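Local coordinates for FAD-binding PCMH-type domain-containing protein (Gibberella zeae, PDB 6YJO) that binds FAD through two covalent links and probably works as an oxygen-dependent flavin oxidoreductase, consistent with a family of fungal enzymes that oxidise oligosaccharides, at residues Thr76-Ile81 and Thr194-Asn199; Asp83-Gly88 and Asp493-Pro498; Asn253-Gly258 and Ser362-Leu367. All blocks are in the same frame, centred on the assembly; numbering follows the deposited sequence.

Interaction 1: residues Thr76-Ile81 and Thr194-Asn199; sequences TTVKHI and TIVLTN. With NAG (2-acetamido-2-deoxy-beta-D-glucopyranose), chain B.
The backbones come closest where the first turn of the helix at V78-I81 passes strand residues T194 and V196, with I81 CA and V196 CA 7.2 Å apart. This spacing leaves the joint to side chains, and all of it is apolar. I81 makes the tightest touch: its CG2 branch lies anti to the backbone N, which turns it to the strand and sets it 3.5 Å from V196 CG2, while V196 CB sits just behind. The two residues meet obliquely, methyl against methyl. One turn earlier, V78 sends CG1 across to the methyl end of T194, with V78 CG1 and T194 CG2 4.0 Å apart and the side chains crossing at about a right angle. V78 CG1 also reaches V196 CG2 at 4.4 Å, so V78 bridges alternate residues of the strand, both facing the helix.

The helix start is fixed by a capping box. T77, the N-cap, takes the N-H of H80 on its hydroxyl (H80 N to T77 OG1 3.2 Å, nearly straight at 167°), and H80 ND1 in turn accepts from T77 N in a more bent bond. T76 N also donates to H80 ND1, at 3.2 Å.

Further along the chain, N199 carries the glycan: N199 ND2 is bonded to C1 of the N-acetylglucosamine at 1.4 Å, and L197 CD1 lies 3.7 Å from the sugar C5. N199 OD1 is held by T201 N.

The helix thus rests on the antiparallel sheet of the FAD-binding domain, where V78 and T194 also touch I202 of strand 202-206, and I81 packs on I226 and A228 of the neighbouring strand 226-236.

Interaction 2: residues Asp83-Gly88 and Asp493-Pro498; sequences DAVKCG and DMFWNP
M494 reaches from an irregular loop to the helix at V85, and its side chain carries most of the joint. CB leaves the loop toward the helix, close to the hydroxyl of T198. The next atom, CG, is anti to the backbone N (chi1 154°) and sits about 4.0 Å above the plane of the F495 ring, offset toward its rim. SD follows on an extended chain and also packs against the T198 hydroxyl. The terminal methyl, CE, arrives beside V85: M494 CE is 3.5 Å from V85 CG1 and 3.7 Å from V85 CG2, so it lodges against both branches, and it comes to 3.6 Å from the backbone V85 O.

F495 adds a second touch to the same valine. Its CE1 stands 4.1 Å from V85 CG2, which approaches the ring edge near the ring plane, the two side chains crossing at about a right angle. F495 is also the centre of an inverse gamma turn, and I226 of strand 226-236 touches both V85 and F495.

The side chains meet through the methionine methyl, the valine methyls and the ring edge, so buried van der Waals packing joins the C-terminal loop to this helix of the FAD-binding domain. The loop's polar bonds, from the N-H groups of M494 and F495 to the D490 carboxylate and through the M494 backbone to V95, lie outside the V85 contact.

Interaction 3: residues Asn253-Gly258 and Ser362-Leu367; sequences NEAVEG and SFARTL
Apolar packing supplies the whole contact, and A364 is its centre. The methyl of this alanine points at the other helix and is met by two consecutive residues there. V256 comes nearer, with CG1 3.9 Å from A364 CB; A255 presents its own methyl, and A255 CB and A364 CB are 4.4 Å apart. The V256 branch that touches the alanine, CG1, is anti to the carbonyl carbon, with chi1 at -38°, some way from the usual staggered value. Small residues let the backbones come near one another: V256 CA and A364 CA are separated by 6.4 Å. The area buried is modest, but all three residues are buried in the protein. Around them, V256 also packs on the side chains of R357 and K361 and A255 on F368, while F363 touches L259 of helix 252-268 and L367 packs on W380 and I382 of strand 380-386.

Backbone hydrogen bonding stays within each helix. G258 N donates to E254 O at 3.0 Å, and the other helix continues the same pattern, with T366 N to S362 O at 3.1 Å and L367 N to F363 O at 2.9 Å.

Electrostatic and aromatic interactions flank the alanine patch. E257 forms a salt bridge with R357, an earlier residue of the second helix, and F363 meets the W419 ring edge-to-face.

Helices 252-268 and 357-371 thus meet through small side chains, with the second lying against the antiparallel sheet that includes strand 380-386. Helices laid beside a large antiparallel sheet are characteristic of the second, substrate-binding domain of FAD-linked oxidases with a PCMH-type flavin domain.

Interactions 1 and 2 share helix 78-90 and touch one another, T198 of the first packing on M494 and F495 of the second; their centres are 11 Å apart. Interaction 1 is partly buried and runs out to a glycan-bearing surface, with its polar bonds at the helix start, whereas interaction 2 is fully buried and brings a distant C-terminal loop to the same helix. Interaction 3 is also buried, but lies on the opposite side of the chain's centre, about 50 Å from interaction 1 and 46 Å from interaction 2 between centres. It joins two helices by small aliphatic groups alone, while the other two set a helix against a strand and a loop.

Interaction 1: residues Thr76-Ile81 and Thr194-Asn199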
# COMPACT_ATOMS: atom_id res chain seq x y z
N THR A 76 -23.57 -1.51 5.22
CA THR A 76 -23.37 -0.18 5.77
C THR A 76 -23.22 -0.19 7.29
O THR A 76 -22.98 0.86 7.88
CB THR A 76 -24.53 0.76 5.40
OG1 THR A 76 -25.72 0.36 6.07
CG2 THR A 76 -24.75 0.76 3.89
N THR A 77 -23.35 -1.36 7.92
CA THR A 77 -23.16 -1.50 9.36
C THR A 77 -22.25 -2.69 9.63
O THR A 77 -22.10 -3.59 8.81
CB THR A 77 -24.48 -1.70 10.11
OG1 THR A 77 -25.07 -2.95 9.73
CG2 THR A 77 -25.46 -0.56 9.80
N VAL A 78 -21.65 -2.67 10.82
CA VAL A 78 -20.83 -3.80 11.26
C VAL A 78 -21.66 -5.08 11.27
O VAL A 78 -21.14 -6.17 10.99
CB VAL A 78 -20.22 -3.52 12.64
CG1 VAL A 78 -19.17 -4.56 12.97
CG2 VAL A 78 -19.64 -2.11 12.69
N LYS A 79 -22.95 -4.97 11.60
CA LYS A 79 -23.79 -6.16 11.71
C LYS A 79 -23.96 -6.83 10.35
O LYS A 79 -23.91 -8.06 10.25
CB LYS A 79 -25.14 -5.78 12.31
CG LYS A 79 -25.75 -6.88 13.17
CD LYS A 79 -26.85 -7.62 12.44
CE LYS A 79 -27.40 -8.74 13.31
NZ LYS A 79 -26.33 -9.69 13.72
N HIS A 80 -24.17 -6.04 9.29
CA HIS A 80 -24.23 -6.60 7.95
C HIS A 80 -23.00 -7.45 7.67
O HIS A 80 -23.11 -8.59 7.19
CB HIS A 80 -24.34 -5.47 6.91
CG HIS A 80 -25.61 -4.68 7.01
ND1 HIS A 80 -25.65 -3.32 6.81
CD2 HIS A 80 -26.88 -5.07 7.27
CE1 HIS A 80 -26.90 -2.90 6.95
NE2 HIS A 80 -27.66 -3.93 7.23
N ILE A 81 -21.81 -6.92 7.96
CA ILE A 81 -20.58 -7.69 7.76
C ILE A 81 -20.64 -9.00 8.53
O ILE A 81 -20.37 -10.07 7.98
CB ILE A 81 -19.36 -6.85 8.16
CG1 ILE A 81 -19.18 -5.67 7.20
CG2 ILE A 81 -18.10 -7.70 8.15
CD1 ILE A 81 -18.82 -4.36 7.88
N THR A 194 -12.33 -2.52 14.98
CA THR A 194 -13.45 -3.45 15.02
C THR A 194 -13.33 -4.41 13.84
O THR A 194 -13.28 -3.97 12.69
CB THR A 194 -14.77 -2.68 14.97
OG1 THR A 194 -14.76 -1.64 15.97
CG2 THR A 194 -15.95 -3.61 15.21
N ILE A 195 -13.25 -5.70 14.13
CA ILE A 195 -12.98 -6.71 13.11
C ILE A 195 -13.92 -7.89 13.31
O ILE A 195 -14.24 -8.26 14.45
CB ILE A 195 -11.50 -7.16 13.15
CG1 ILE A 195 -11.23 -8.22 12.08
CG2 ILE A 195 -11.13 -7.69 14.53
CD1 ILE A 195 -9.76 -8.54 11.92
N VAL A 196 -14.36 -8.48 12.21
CA VAL A 196 -15.24 -9.64 12.22
C VAL A 196 -14.42 -10.88 11.88
O VAL A 196 -13.90 -11.00 10.76
CB VAL A 196 -16.41 -9.47 11.23
CG1 VAL A 196 -17.35 -10.67 11.28
CG2 VAL A 196 -17.17 -8.18 11.53
N LEU A 197 -14.31 -11.79 12.83
CA LEU A 197 -13.58 -13.03 12.59
C LEU A 197 -14.42 -14.00 11.76
O LEU A 197 -15.63 -13.82 11.57
CB LEU A 197 -13.16 -13.66 13.92
CG LEU A 197 -12.53 -12.71 14.93
CD1 LEU A 197 -12.05 -13.48 16.16
CD2 LEU A 197 -11.39 -11.93 14.30
N THR A 198 -13.77 -15.05 11.28
CA THR A 198 -14.40 -15.95 10.31
C THR A 198 -15.71 -16.53 10.83
O THR A 198 -16.59 -16.88 10.03
CB THR A 198 -13.45 -17.08 9.94
OG1 THR A 198 -14.09 -17.95 8.99
CG2 THR A 198 -13.03 -17.87 11.17
N ASN A 199 -15.87 -16.65 12.15
CA ASN A 199 -17.09 -17.21 12.72
C ASN A 199 -18.17 -16.17 12.94
O ASN A 199 -19.20 -16.48 13.55
CB ASN A 199 -16.79 -17.94 14.03
CG ASN A 199 -16.05 -17.08 15.03
OD1 ASN A 199 -15.97 -15.86 14.90
ND2 ASN A 199 -15.49 -17.73 16.05
C1 NAG B . -14.74 -17.08 17.10
C2 NAG B . -15.27 -17.49 18.47
C3 NAG B . -14.45 -16.84 19.58
C4 NAG B . -12.96 -17.07 19.38
C5 NAG B . -12.55 -16.69 17.95
C6 NAG B . -11.11 -17.05 17.65
C7 NAG B . -17.61 -17.97 19.06
C8 NAG B . -19.01 -17.44 19.12
N2 NAG B . -16.68 -17.13 18.59
O3 NAG B . -14.86 -17.39 20.83
O4 NAG B . -12.23 -16.21 20.25
O5 NAG B . -13.36 -17.39 17.00
O6 NAG B . -10.98 -18.41 17.29
O7 NAG B . -17.33 -19.12 19.41

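Interaction 2: residues Asp83-Gly88 and Asp493-Pro498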
# COMPACT_ATOMS: atom_id res chain seq x y z
N ASP A 83 -23.21 -10.70 9.66
CA ASP A 83 -24.17 -11.59 9.02
C ASP A 83 -23.67 -12.07 7.66
O ASP A 83 -23.85 -13.23 7.30
CB ASP A 83 -25.53 -10.90 8.89
CG ASP A 83 -26.26 -10.78 10.21
OD1 ASP A 83 -25.78 -11.34 11.22
OD2 ASP A 83 -27.31 -10.11 10.25
N ALA A 84 -23.04 -11.17 6.90
CA ALA A 84 -22.50 -11.57 5.60
C ALA A 84 -21.40 -12.61 5.76
O ALA A 84 -21.33 -13.56 4.97
CB ALA A 84 -21.97 -10.34 4.85
N VAL A 85 -20.56 -12.45 6.78
CA VAL A 85 -19.51 -13.43 7.03
C VAL A 85 -20.13 -14.75 7.48
O VAL A 85 -19.62 -15.83 7.13
CB VAL A 85 -18.51 -12.88 8.07
CG1 VAL A 85 -17.95 -13.99 8.96
CG2 VAL A 85 -17.38 -12.14 7.36
N LYS A 86 -21.22 -14.71 8.24
CA LYS A 86 -21.90 -15.95 8.62
C LYS A 86 -22.55 -16.61 7.41
O LYS A 86 -22.50 -17.83 7.27
CB LYS A 86 -22.94 -15.67 9.71
CG LYS A 86 -22.36 -15.54 11.11
CD LYS A 86 -23.46 -15.31 12.14
CE LYS A 86 -23.10 -14.20 13.11
NZ LYS A 86 -24.22 -13.87 14.04
N CYS A 87 -23.19 -15.82 6.54
CA CYS A 87 -23.74 -16.39 5.31
C CYS A 87 -22.65 -16.96 4.42
O CYS A 87 -22.94 -17.78 3.54
CB CYS A 87 -24.55 -15.34 4.54
SG CYS A 87 -26.25 -15.11 5.13
N GLY A 88 -21.40 -16.53 4.60
CA GLY A 88 -20.28 -17.12 3.89
C GLY A 88 -19.90 -18.47 4.45
O GLY A 88 -19.73 -19.44 3.70
N ASP A 493 -9.48 -21.43 6.37
CA ASP A 493 -8.99 -20.48 5.37
C ASP A 493 -10.15 -19.88 4.57
O ASP A 493 -10.13 -19.85 3.34
CB ASP A 493 -7.95 -21.12 4.45
CG ASP A 493 -7.06 -20.10 3.78
OD1 ASP A 493 -7.32 -18.89 3.92
OD2 ASP A 493 -6.09 -20.52 3.11
N MET A 494 -11.16 -19.41 5.29
CA MET A 494 -12.26 -18.70 4.65
C MET A 494 -11.78 -17.43 3.97
O MET A 494 -12.08 -17.18 2.79
CB MET A 494 -13.34 -18.38 5.69
CG MET A 494 -14.20 -17.18 5.37
SD MET A 494 -15.72 -17.19 6.33
CE MET A 494 -16.15 -15.46 6.29
N PHE A 495 -11.02 -16.60 4.68
CA PHE A 495 -10.50 -15.35 4.13
C PHE A 495 -9.27 -15.69 3.30
O PHE A 495 -8.13 -15.63 3.77
CB PHE A 495 -10.19 -14.36 5.24
CG PHE A 495 -11.34 -14.12 6.17
CD1 PHE A 495 -12.51 -13.55 5.69
CD2 PHE A 495 -11.26 -14.45 7.51
CE1 PHE A 495 -13.58 -13.33 6.53
CE2 PHE A 495 -12.32 -14.23 8.36
CZ PHE A 495 -13.48 -13.67 7.87
N TRP A 496 -9.51 -16.05 2.05
CA TRP A 496 -8.49 -16.60 1.18
C TRP A 496 -8.13 -15.60 0.08
O TRP A 496 -9.00 -14.86 -0.40
CB TRP A 496 -8.98 -17.91 0.55
CG TRP A 496 -7.94 -18.64 -0.24
CD1 TRP A 496 -7.12 -19.64 0.21
CD2 TRP A 496 -7.60 -18.42 -1.61
NE1 TRP A 496 -6.30 -20.06 -0.80
CE2 TRP A 496 -6.57 -19.33 -1.93
CE3 TRP A 496 -8.06 -17.55 -2.60
CZ2 TRP A 496 -5.99 -19.39 -3.20
CZ3 TRP A 496 -7.49 -17.62 -3.86
CH2 TRP A 496 -6.47 -18.53 -4.15
N ASN A 497 -6.86 -15.58 -0.29
CA ASN A 497 -6.41 -14.89 -1.49
C ASN A 497 -5.14 -15.57 -1.97
O ASN A 497 -4.48 -16.28 -1.20
CB ASN A 497 -6.18 -13.40 -1.24
CG ASN A 497 -5.03 -13.13 -0.30
OD1 ASN A 497 -3.87 -13.12 -0.70
ND2 ASN A 497 -5.35 -12.90 0.97
N PRO A 498 -4.78 -15.40 -3.25
CA PRO A 498 -3.62 -16.12 -3.79
C PRO A 498 -2.36 -16.03 -2.94
O PRO A 498 -1.67 -17.04 -2.77
CB PRO A 498 -3.43 -15.47 -5.16
CG PRO A 498 -4.81 -15.09 -5.56
CD PRO A 498 -5.50 -14.66 -4.29

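Interaction 3: residues Asn253-Gly258 and Ser362-Leu367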
# COMPACT_ATOMS: atom_id res chain seq x y z
N ASN A 253 26.45 5.67 -16.46
CA ASN A 253 27.45 5.88 -15.43
C ASN A 253 27.12 7.06 -14.52
O ASN A 253 27.57 7.07 -13.37
CB ASN A 253 28.84 6.08 -16.05
CG ASN A 253 29.88 6.43 -15.03
OD1 ASN A 253 30.32 5.59 -14.25
ND2 ASN A 253 30.29 7.69 -15.02
N GLU A 254 26.37 8.05 -15.00
CA GLU A 254 25.84 9.07 -14.11
C GLU A 254 24.73 8.54 -13.22
O GLU A 254 24.40 9.19 -12.22
CB GLU A 254 25.31 10.27 -14.90
CG GLU A 254 26.37 11.24 -15.35
CD GLU A 254 25.79 12.43 -16.09
OE1 GLU A 254 24.65 12.33 -16.57
OE2 GLU A 254 26.49 13.46 -16.20
N ALA A 255 24.15 7.38 -13.56
CA ALA A 255 23.14 6.75 -12.72
C ALA A 255 23.74 5.84 -11.66
O ALA A 255 23.18 5.72 -10.57
CB ALA A 255 22.16 5.96 -13.58
N VAL A 256 24.88 5.17 -11.93
CA VAL A 256 25.53 4.41 -10.87
C VAL A 256 26.01 5.35 -9.78
O VAL A 256 25.96 5.02 -8.59
CB VAL A 256 26.68 3.53 -11.42
CG1 VAL A 256 26.34 2.93 -12.78
CG2 VAL A 256 28.02 4.29 -11.46
N GLU A 257 26.47 6.55 -10.16
CA GLU A 257 26.90 7.53 -9.18
C GLU A 257 25.71 8.17 -8.49
O GLU A 257 25.64 8.21 -7.25
CB GLU A 257 27.76 8.60 -9.86
CG GLU A 257 29.23 8.58 -9.46
CD GLU A 257 29.88 7.22 -9.69
OE1 GLU A 257 30.29 6.59 -8.69
OE2 GLU A 257 29.98 6.80 -10.86
N GLY A 258 24.75 8.67 -9.27
CA GLY A 258 23.62 9.38 -8.68
C GLY A 258 22.84 8.54 -7.69
O GLY A 258 22.42 9.03 -6.64
N SER A 362 24.80 -3.22 -11.92
CA SER A 362 24.01 -4.23 -12.63
C SER A 362 22.62 -3.71 -12.96
O SER A 362 22.09 -3.98 -14.04
CB SER A 362 23.92 -5.51 -11.79
OG SER A 362 23.07 -6.46 -12.40
N PHE A 363 22.01 -2.96 -12.03
CA PHE A 363 20.70 -2.38 -12.30
C PHE A 363 20.76 -1.38 -13.45
O PHE A 363 19.92 -1.40 -14.35
CB PHE A 363 20.16 -1.71 -11.03
CG PHE A 363 18.95 -0.85 -11.27
CD1 PHE A 363 17.78 -1.38 -11.77
CD2 PHE A 363 18.98 0.51 -10.98
CE1 PHE A 363 16.67 -0.59 -11.99
CE2 PHE A 363 17.87 1.31 -11.19
CZ PHE A 363 16.71 0.76 -11.70
N ALA A 364 21.78 -0.52 -13.45
CA ALA A 364 21.87 0.55 -14.44
C ALA A 364 22.29 0.01 -15.81
O ALA A 364 21.94 0.61 -16.83
CB ALA A 364 22.85 1.62 -13.97
N ARG A 365 23.03 -1.10 -15.84
CA ARG A 365 23.37 -1.74 -17.11
C ARG A 365 22.14 -2.37 -17.74
O ARG A 365 21.92 -2.26 -18.95
CB ARG A 365 24.46 -2.80 -16.89
CG ARG A 365 24.99 -3.47 -18.15
CD ARG A 365 26.27 -4.24 -17.84
NE ARG A 365 26.98 -4.71 -19.03
CZ ARG A 365 28.23 -5.15 -19.03
NH1 ARG A 365 28.93 -5.19 -17.90
NH2 ARG A 365 28.79 -5.56 -20.16
N THR A 366 21.31 -3.02 -16.92
CA THR A 366 20.12 -3.69 -17.41
C THR A 366 19.04 -2.69 -17.81
O THR A 366 18.29 -2.94 -18.76
CB THR A 366 19.61 -4.65 -16.33
OG1 THR A 366 20.73 -5.18 -15.61
CG2 THR A 366 18.82 -5.79 -16.93
N LEU A 367 18.97 -1.55 -17.12
CA LEU A 367 17.95 -0.55 -17.41
C LEU A 367 18.31 0.27 -18.65
O LEU A 367 17.49 0.42 -19.56
CB LEU A 367 17.78 0.38 -16.21
CG LEU A 367 16.52 1.24 -16.19
CD1 LEU A 367 15.29 0.38 -15.90
CD2 LEU A 367 16.66 2.37 -15.17